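Local coordinates for toxin-like protein (Paenibacillus larvae subsp. larvae BRL-230010, PDB 5DZQ) that probably transfers ADP-ribose from NAD+ to a target protein, as C3-like mono-ADP-ribosyltransferase toxins do to Rho GTPases, at residues 127-132 / 191-196; 156-161 / 207-212; 113-118 / 201-206. All coordinates share one frame; numbering follows the deposited sequence.

Contact 1: residues 127-132 / 191-196; sequences EYQGKI and IDKMYI
The turn at Gly130 and Lys131 grips Ile191 through both its backbone N and its O: Gly130 N donates to Ile191 O (2.8 Å), and Ile191 N donates to Lys131 O (3.0 Å). Gly130 is the third residue of a type II turn from Tyr128 to Lys131, where its positive phi suits a residue without a side chain. At the end of helix 118-128, Tyr128 packs down on the strand. Its CD2 meets Ile191 CD1 at 3.5 Å, the methyl lying obliquely to the ring, while Tyr128 CB rests against Met194 SD at 3.6 Å. Met194 SD stands 5.2 Å from the centroid of the Tyr128 ring in an oblique Met-aromatic contact. Gln129 reaches across to the strand backbone: with CG anti to its N (chi1 -169°) and an extended chain, it brings OE1 within 3.0 Å of Met194 N, a weak bond bent to 129°. On the helix side, Lys131 NZ reaches back to Glu127 O. A classic beta bulge sets Asp192 and Lys193 opposite the single residue Glu208, and the whole exemplifies a helix end passing through a tight turn into the edge strand of a mixed sheet, here strand 132-135 beside strand 187-198.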
loop_
_atom_site.group_PDB
_atom_site.type_symbol
_atom_site.label_atom_id
_atom_site.label_comp_id
_atom_site.label_asym_id
_atom_site.label_seq_id
_atom_site.Cartn_x
_atom_site.Cartn_y
_atom_site.Cartn_z
ATOM N N GLU B 127 24.390 -5.627 -11.299
ATOM C CA GLU B 127 24.420 -5.229 -9.907
ATOM C C GLU B 127 23.625 -6.202 -9.039
ATOM O O GLU B 127 23.962 -6.418 -7.882
ATOM C CB GLU B 127 23.876 -3.805 -9.764
ATOM C CG GLU B 127 24.086 -3.170 -8.400
ATOM C CD GLU B 127 24.169 -1.652 -8.474
ATOM O OE1 GLU B 127 24.842 -1.135 -9.396
ATOM O OE2 GLU B 127 23.560 -0.977 -7.614
ATOM N N TYR B 128 22.586 -6.810 -9.608
ATOM C CA TYR B 128 21.619 -7.585 -8.823
ATOM C C TYR B 128 21.711 -9.108 -8.972
ATOM O O TYR B 128 21.665 -9.836 -7.978
ATOM C CB TYR B 128 20.196 -7.148 -9.189
ATOM C CG TYR B 128 19.580 -6.141 -8.244
ATOM C CD1 TYR B 128 20.332 -5.101 -7.710
ATOM C CD2 TYR B 128 18.234 -6.219 -7.904
ATOM C CE1 TYR B 128 19.760 -4.177 -6.849
ATOM C CE2 TYR B 128 17.653 -5.300 -7.048
ATOM C CZ TYR B 128 18.419 -4.282 -6.523
ATOM O OH TYR B 128 17.835 -3.369 -5.671
ATOM N N GLN B 129 21.820 -9.591 -10.206
ATOM C CA GLN B 129 21.679 -11.023 -10.469
ATOM C C GLN B 129 22.814 -11.858 -9.873
ATOM O O GLN B 129 23.987 -11.510 -9.988
ATOM C CB GLN B 129 21.584 -11.280 -11.977
ATOM C CG GLN B 129 21.176 -12.703 -12.328
ATOM C CD GLN B 129 20.945 -12.904 -13.810
ATOM O OE1 GLN B 129 20.011 -12.345 -14.388
ATOM N NE2 GLN B 129 21.792 -13.715 -14.434
ATOM N N GLY B 130 22.445 -12.962 -9.233
ATOM C CA GLY B 130 23.410 -13.884 -8.665
ATOM C C GLY B 130 23.738 -13.568 -7.220
ATOM O O GLY B 130 24.424 -14.336 -6.544
ATOM N N LYS B 131 23.235 -12.436 -6.742
ATOM C CA LYS B 131 23.596 -11.939 -5.419
ATOM C C LYS B 131 22.473 -12.135 -4.402
ATOM O O LYS B 131 21.306 -12.300 -4.769
ATOM C CB LYS B 131 23.995 -10.464 -5.514
ATOM C CG LYS B 131 25.302 -10.263 -6.288
ATOM C CD LYS B 131 25.468 -8.848 -6.811
ATOM C CE LYS B 131 26.301 -7.980 -5.871
ATOM N NZ LYS B 131 26.399 -6.559 -6.330
ATOM N N ILE B 132 22.835 -12.141 -3.122
ATOM C CA ILE B 132 21.849 -12.325 -2.064
ATOM C C ILE B 132 21.459 -10.972 -1.486
ATOM O O ILE B 132 22.324 -10.178 -1.106
ATOM C CB ILE B 132 22.383 -13.262 -0.957
ATOM C CG1 ILE B 132 22.556 -14.675 -1.519
ATOM C CG2 ILE B 132 21.432 -13.307 0.225
ATOM C CD1 ILE B 132 23.205 -15.648 -0.560
ATOM N N ILE B 191 18.907 -13.664 -5.856
ATOM C CA ILE B 191 18.306 -13.350 -7.136
ATOM C C ILE B 191 18.889 -14.303 -8.170
ATOM O O ILE B 191 20.072 -14.226 -8.507
ATOM C CB ILE B 191 18.540 -11.884 -7.513
ATOM C CG1 ILE B 191 17.758 -10.995 -6.540
ATOM C CG2 ILE B 191 18.128 -11.617 -8.954
ATOM C CD1 ILE B 191 17.917 -9.520 -6.777
ATOM N N ASP B 192 18.057 -15.237 -8.631
ATOM C CA ASP B 192 18.510 -16.299 -9.527
ATOM C C ASP B 192 18.578 -15.804 -10.964
ATOM O O ASP B 192 19.498 -16.136 -11.704
ATOM C CB ASP B 192 17.577 -17.516 -9.449
ATOM C CG ASP B 192 17.597 -18.203 -8.084
ATOM O OD1 ASP B 192 18.691 -18.512 -7.567
ATOM O OD2 ASP B 192 16.503 -18.454 -7.533
ATOM N N LYS B 193 17.594 -15.006 -11.356
ATOM C CA LYS B 193 17.498 -14.547 -12.734
ATOM C C LYS B 193 16.764 -13.224 -12.784
ATOM O O LYS B 193 15.911 -12.944 -11.946
ATOM C CB LYS B 193 16.783 -15.591 -13.593
ATOM C CG LYS B 193 17.062 -15.503 -15.082
ATOM C CD LYS B 193 16.401 -16.664 -15.808
ATOM C CE LYS B 193 16.842 -16.759 -17.263
ATOM N NZ LYS B 193 16.237 -17.949 -17.942
ATOM N N MET B 194 17.093 -12.405 -13.768
ATOM C CA MET B 194 16.462 -11.101 -13.902
ATOM C C MET B 194 16.303 -10.760 -15.377
ATOM O O MET B 194 17.272 -10.833 -16.133
ATOM C CB MET B 194 17.306 -10.048 -13.176
ATOM C CG MET B 194 16.588 -8.790 -12.813
ATOM S SD MET B 194 17.562 -7.838 -11.615
ATOM C CE MET B 194 16.657 -6.299 -11.641
ATOM N N TYR B 195 15.090 -10.415 -15.805
ATOM C CA TYR B 195 14.876 -10.107 -17.218
ATOM C C TYR B 195 13.650 -9.258 -17.460
ATOM O O TYR B 195 12.829 -9.044 -16.567
ATOM C CB TYR B 195 14.769 -11.396 -18.061
ATOM C CG TYR B 195 13.725 -12.394 -17.581
ATOM C CD1 TYR B 195 14.039 -13.325 -16.594
ATOM C CD2 TYR B 195 12.449 -12.422 -18.122
ATOM C CE1 TYR B 195 13.108 -14.247 -16.158
ATOM C CE2 TYR B 195 11.501 -13.344 -17.688
ATOM C CZ TYR B 195 11.843 -14.254 -16.707
ATOM O OH TYR B 195 10.922 -15.167 -16.256
ATOM N N ILE B 196 13.544 -8.774 -18.690
ATOM C CA ILE B 196 12.431 -7.946 -19.110
ATOM C C ILE B 196 11.371 -8.773 -19.818
ATOM O O ILE B 196 11.656 -9.439 -20.806
ATOM C CB ILE B 196 12.900 -6.836 -20.065
ATOM C CG1 ILE B 196 13.965 -5.962 -19.393
ATOM C CG2 ILE B 196 11.710 -6.010 -20.555
ATOM C CD1 ILE B 196 14.756 -5.126 -20.382
#

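Contact 2: residues 156-161 / 207-212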
loop_
_atom_site.group_PDB
_atom_site.type_symbol
_atom_site.label_atom_id
_atom_site.label_comp_id
_atom_site.label_asym_id
_atom_site.label_seq_id
_atom_site.Cartn_x
_atom_site.Cartn_y
_atom_site.Cartn_z
ATOM N N THR B 156 8.307 -9.852 -8.755
ATOM C CA THR B 156 9.253 -10.788 -8.157
ATOM C C THR B 156 8.549 -12.094 -7.837
ATOM O O THR B 156 7.526 -12.083 -7.175
ATOM C CB THR B 156 9.867 -10.217 -6.855
ATOM O OG1 THR B 156 10.477 -8.950 -7.132
ATOM C CG2 THR B 156 10.909 -11.169 -6.292
ATOM N N THR B 157 9.066 -13.220 -8.317
ATOM C CA THR B 157 8.575 -14.504 -7.820
ATOM C C THR B 157 9.637 -15.095 -6.904
ATOM O O THR B 157 10.829 -14.955 -7.166
ATOM C CB THR B 157 8.245 -15.503 -8.953
ATOM O OG1 THR B 157 9.327 -15.552 -9.887
ATOM C CG2 THR B 157 6.973 -15.093 -9.676
ATOM N N LEU B 158 9.198 -15.732 -5.823
ATOM C CA LEU B 158 10.109 -16.285 -4.829
ATOM C C LEU B 158 9.793 -17.740 -4.561
ATOM O O LEU B 158 8.638 -18.102 -4.327
ATOM C CB LEU B 158 10.032 -15.512 -3.505
ATOM C CG LEU B 158 10.341 -14.017 -3.517
ATOM C CD1 LEU B 158 9.220 -13.217 -2.871
ATOM C CD2 LEU B 158 11.657 -13.750 -2.813
ATOM N N LYS B 159 10.826 -18.567 -4.572
ATOM C CA LYS B 159 10.682 -19.946 -4.143
ATOM C C LYS B 159 10.989 -19.995 -2.654
ATOM O O LYS B 159 12.078 -19.628 -2.217
ATOM C CB LYS B 159 11.607 -20.868 -4.945
ATOM C CG LYS B 159 11.637 -22.312 -4.458
ATOM C CD LYS B 159 12.472 -23.209 -5.392
ATOM C CE LYS B 159 13.868 -22.640 -5.601
ATOM N NZ LYS B 159 14.629 -23.397 -6.639
ATOM N N VAL B 160 10.003 -20.394 -1.864
ATOM C CA VAL B 160 10.185 -20.476 -0.420
ATOM C C VAL B 160 10.277 -21.945 -0.061
ATOM O O VAL B 160 9.347 -22.704 -0.331
ATOM C CB VAL B 160 9.035 -19.809 0.348
ATOM C CG1 VAL B 160 9.378 -19.675 1.820
ATOM C CG2 VAL B 160 8.727 -18.444 -0.247
ATOM N N PRO B 161 11.401 -22.354 0.548
ATOM C CA PRO B 161 11.662 -23.779 0.779
ATOM C C PRO B 161 10.815 -24.382 1.890
ATOM O O PRO B 161 10.437 -23.686 2.826
ATOM C CB PRO B 161 13.145 -23.803 1.165
ATOM C CG PRO B 161 13.384 -22.474 1.782
ATOM C CD PRO B 161 12.500 -21.501 1.033
ATOM N N ILE B 207 11.892 -10.450 -11.642
ATOM C CA ILE B 207 12.926 -10.941 -10.741
ATOM C C ILE B 207 12.546 -12.326 -10.243
ATOM O O ILE B 207 11.467 -12.514 -9.700
ATOM C CB ILE B 207 13.141 -9.996 -9.527
ATOM C CG1 ILE B 207 13.558 -8.607 -10.017
ATOM C CG2 ILE B 207 14.197 -10.594 -8.572
ATOM C CD1 ILE B 207 13.511 -7.523 -8.948
ATOM N N GLU B 208 13.426 -13.299 -10.439
ATOM C CA GLU B 208 13.191 -14.638 -9.919
ATOM C C GLU B 208 14.202 -14.929 -8.808
ATOM O O GLU B 208 15.413 -14.820 -9.018
ATOM C CB GLU B 208 13.272 -15.673 -11.050
ATOM C CG GLU B 208 12.281 -15.348 -12.167
ATOM C CD GLU B 208 12.215 -16.418 -13.240
ATOM O OE1 GLU B 208 13.163 -17.221 -13.339
ATOM O OE2 GLU B 208 11.209 -16.445 -13.982
ATOM N N ALA B 209 13.704 -15.281 -7.623
ATOM C CA ALA B 209 14.569 -15.396 -6.452
ATOM C C ALA B 209 14.238 -16.611 -5.593
ATOM O O ALA B 209 13.129 -17.151 -5.649
ATOM C CB ALA B 209 14.485 -14.129 -5.609
ATOM N N THR B 210 15.213 -17.034 -4.798
ATOM C CA THR B 210 15.030 -18.149 -3.875
ATOM C C THR B 210 15.331 -17.719 -2.444
ATOM O O THR B 210 16.399 -17.194 -2.169
ATOM C CB THR B 210 15.931 -19.336 -4.246
ATOM O OG1 THR B 210 15.616 -19.770 -5.573
ATOM C CG2 THR B 210 15.710 -20.488 -3.280
ATOM N N VAL B 211 14.373 -17.925 -1.544
ATOM C CA VAL B 211 14.545 -17.574 -0.143
ATOM C C VAL B 211 15.597 -18.485 0.487
ATOM O O VAL B 211 15.607 -19.690 0.243
ATOM C CB VAL B 211 13.212 -17.683 0.638
ATOM C CG1 VAL B 211 13.441 -17.565 2.139
ATOM C CG2 VAL B 211 12.219 -16.601 0.163
ATOM N N GLN B 212 16.497 -17.897 1.263
ATOM C CA GLN B 212 17.475 -18.676 2.019
ATOM C C GLN B 212 16.937 -18.945 3.427
ATOM O O GLN B 212 16.939 -20.088 3.895
ATOM C CB GLN B 212 18.813 -17.943 2.094
ATOM C CG GLN B 212 19.243 -17.264 0.810
ATOM C CD GLN B 212 19.654 -18.246 -0.272
ATOM O OE1 GLN B 212 20.759 -18.783 -0.251
ATOM N NE2 GLN B 212 18.767 -18.476 -1.231
#
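Thr156 to Lys159 pair with Ile207 to Thr210 as neighbouring parallel strands of the mixed five-stranded sheet of this ADP-ribosyltransferase, their axes 4.5 Å apart and turned by 25°. Thr156 begins the pairing beside Ile207: its OG1 lies against Ile207 CB and CD1, its CG2 against Ile207 CG2, and its CA passes 3.2 Å from Ile207 O in a CA-H...O contact. Thr157 bonds through both its N and its O, donating N to Ile207 O and accepting Ala209 N. Its hydroxyl sits between backbone N and carbonyl carbon (chi1 48°), which places Thr157 OG1 3.7 Å from Glu208 CG, the two side chains lying alongside; that hydroxyl bonds a glycerol, probably from the crystallisation liquor, and more weakly Lys206 NZ, while Glu208 OE2 is held by Tyr195 and Lys206. Leu158 returns to the face of Thr156, Ile207 and Ala209, where its CD2 touches Ala209 CB at 4.0 Å and, a little farther off, Val211 CG2. Lys159 repeats the backbone exchange, N to Ala209 O and O from Val211 N. Its chain bends at chi3 (54°) and lays Lys159 CE 3.4 Å from Thr210 OG1, a hydroxyl bonded to Asp192. Val160 sets CG2 beside Val211 CG2, with Val91, Val93 and Leu183 packed around it. Pro161, just past the strand, sets its ring at about a right angle to the Val211 side chain, with Pro161 CD 3.9 Å from Val211 CB.

Contact 3: residues 113-118 / 201-206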
loop_
_atom_site.group_PDB
_atom_site.type_symbol
_atom_site.label_atom_id
_atom_site.label_comp_id
_atom_site.label_asym_id
_atom_site.label_seq_id
_atom_site.Cartn_x
_atom_site.Cartn_y
_atom_site.Cartn_z
ATOM N N GLY B 113 9.643 6.295 -20.917
ATOM C CA GLY B 113 8.282 6.156 -21.391
ATOM C C GLY B 113 7.740 4.836 -20.880
ATOM O O GLY B 113 7.771 4.575 -19.682
ATOM N N ASN B 114 7.267 3.991 -21.789
ATOM C CA ASN B 114 6.690 2.706 -21.404
ATOM C C ASN B 114 7.623 1.520 -21.611
ATOM O O ASN B 114 7.216 0.375 -21.424
ATOM C CB ASN B 114 5.395 2.462 -22.172
ATOM C CG ASN B 114 4.303 3.425 -21.775
ATOM O OD1 ASN B 114 4.284 3.930 -20.651
ATOM N ND2 ASN B 114 3.386 3.694 -22.699
ATOM N N LYS B 115 8.867 1.790 -21.992
ATOM C CA LYS B 115 9.841 0.722 -22.210
ATOM C C LYS B 115 10.984 0.776 -21.202
ATOM O O LYS B 115 11.344 1.851 -20.726
ATOM C CB LYS B 115 10.391 0.798 -23.632
ATOM C CG LYS B 115 9.355 0.475 -24.694
ATOM C CD LYS B 115 9.961 0.528 -26.082
ATOM C CE LYS B 115 8.983 0.031 -27.135
ATOM N NZ LYS B 115 9.619 -0.015 -28.485
ATOM N N VAL B 116 11.550 -0.382 -20.878
ATOM C CA VAL B 116 12.717 -0.448 -20.005
ATOM C C VAL B 116 13.962 0.039 -20.733
ATOM O O VAL B 116 14.244 -0.395 -21.849
ATOM C CB VAL B 116 12.984 -1.877 -19.492
ATOM C CG1 VAL B 116 14.206 -1.898 -18.577
ATOM C CG2 VAL B 116 11.776 -2.415 -18.772
ATOM N N ASN B 117 14.688 0.950 -20.090
ATOM C CA ASN B 117 15.986 1.413 -20.570
ATOM C C ASN B 117 16.964 0.240 -20.652
ATOM O O ASN B 117 17.427 -0.267 -19.628
ATOM C CB ASN B 117 16.520 2.515 -19.641
ATOM C CG ASN B 117 17.719 3.243 -20.215
ATOM O OD1 ASN B 117 18.631 2.629 -20.768
ATOM N ND2 ASN B 117 17.725 4.566 -20.080
ATOM N N ARG B 118 17.274 -0.193 -21.869
ATOM C CA ARG B 118 18.055 -1.409 -22.063
ATOM C C ARG B 118 19.475 -1.310 -21.498
ATOM O O ARG B 118 19.945 -2.231 -20.826
ATOM C CB ARG B 118 18.103 -1.770 -23.545
ATOM C CG ARG B 118 16.761 -2.251 -24.111
ATOM C CD ARG B 118 16.114 -3.298 -23.208
ATOM N NE ARG B 118 15.002 -4.005 -23.859
ATOM C CZ ARG B 118 13.712 -3.677 -23.738
ATOM N NH1 ARG B 118 13.337 -2.637 -23.002
ATOM N NH2 ARG B 118 12.789 -4.385 -24.368
ATOM N N GLY B 201 1.343 -4.024 -24.245
ATOM C CA GLY B 201 1.302 -2.590 -24.017
ATOM C C GLY B 201 2.117 -2.138 -22.828
ATOM O O GLY B 201 1.864 -1.081 -22.259
ATOM N N SER B 202 3.106 -2.937 -22.452
ATOM C CA SER B 202 3.931 -2.622 -21.291
ATOM C C SER B 202 5.149 -3.516 -21.281
ATOM O O SER B 202 5.220 -4.490 -22.031
ATOM C CB SER B 202 3.140 -2.789 -19.988
ATOM O OG SER B 202 2.683 -4.126 -19.832
ATOM N N GLU B 203 6.114 -3.167 -20.441
ATOM C CA GLU B 203 7.256 -4.034 -20.185
ATOM C C GLU B 203 7.402 -4.186 -18.680
ATOM O O GLU B 203 7.284 -3.214 -17.932
ATOM C CB GLU B 203 8.537 -3.466 -20.811
ATOM C CG GLU B 203 8.480 -3.398 -22.329
ATOM C CD GLU B 203 9.822 -3.109 -22.964
ATOM O OE1 GLU B 203 10.718 -2.591 -22.267
ATOM O OE2 GLU B 203 9.980 -3.399 -24.166
ATOM N N THR B 204 7.654 -5.413 -18.243
ATOM C CA THR B 204 7.735 -5.740 -16.828
ATOM C C THR B 204 9.146 -6.197 -16.462
ATOM O O THR B 204 9.743 -7.021 -17.157
ATOM C CB THR B 204 6.709 -6.862 -16.452
ATOM O OG1 THR B 204 5.380 -6.450 -16.806
ATOM C CG2 THR B 204 6.770 -7.184 -14.960
ATOM N N ILE B 205 9.686 -5.662 -15.376
ATOM C CA ILE B 205 10.968 -6.136 -14.898
ATOM C C ILE B 205 10.690 -7.336 -14.026
ATOM O O ILE B 205 9.978 -7.228 -13.026
ATOM C CB ILE B 205 11.734 -5.044 -14.125
ATOM C CG1 ILE B 205 12.199 -3.958 -15.100
ATOM C CG2 ILE B 205 12.919 -5.640 -13.391
ATOM C CD1 ILE B 205 12.638 -2.668 -14.427
ATOM N N LYS B 206 11.218 -8.487 -14.432
ATOM C CA LYS B 206 10.947 -9.753 -13.760
ATOM C C LYS B 206 12.143 -10.164 -12.915
ATOM O O LYS B 206 13.271 -10.195 -13.397
ATOM C CB LYS B 206 10.609 -10.845 -14.789
ATOM C CG LYS B 206 10.362 -12.255 -14.210
ATOM C CD LYS B 206 9.242 -12.254 -13.172
ATOM C CE LYS B 206 8.291 -13.425 -13.353
ATOM N NZ LYS B 206 8.899 -14.757 -13.121
HETATM O O HOH W 1 5.633 -0.396 -19.403
#
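Glu203 runs from the start of strand 203-211 into the corner where the hairpin of strands 111-112 and 115-116 turns into helix 118-128, and there forms an end-on, two-nitrogen salt bridge with Arg118. Its CB packs against Val116 CG2 at 4.0 Å, and its CG lies near Asn114 O. CD lies at the edge of the Arg118 guanidinium, in its plane, though the carboxylate itself is turned 43° from that plane. Glu203 OE1 is gripped twice: Val116 N donates at 2.7 Å from the anti side, and Arg118 NH1, also at 2.7 Å, meets its syn lone pair. Glu203 OE2 takes Arg118 NH2 at 3.0 Å in a nearly straight bond, approached from above the carboxylate plane. Lys115 CB and CG run obliquely past the carboxylate. A bend at chi2 (-47°) folds the Arg118 chain back toward the hairpin. Three donors hold the carboxylate's rotation, and probably favour its charged form. A water bridges Asn114 O and Glu203 N, whose backbones are too far apart to bond directly. Arg118 NH1 also donates to Val116 O at 2.7 Å, in the carbonyl plane and on a lone pair.

Read from the N terminus, the chain first lays down 113-118, then helix 118-128 and the turn at 127-132, and next the strand at 156-161; the partners follow in 191-196, 201-206 and 207-212. Contact 1 closes its loop on strand 187-198 and lies wholly within the longer loop of contact 3, whereas contact 2 crosses both. Strands 187-198 and 203-211 bring the three together: Tyr195 O meets Lys206 N between contacts 1 and 3, and the same two strands run side by side through contacts 1 and 2. Contacts 1 and 3 thus fasten the two ends of helix 118-128 to the sheet, and contact 2 continues that sheet to strand 154-160.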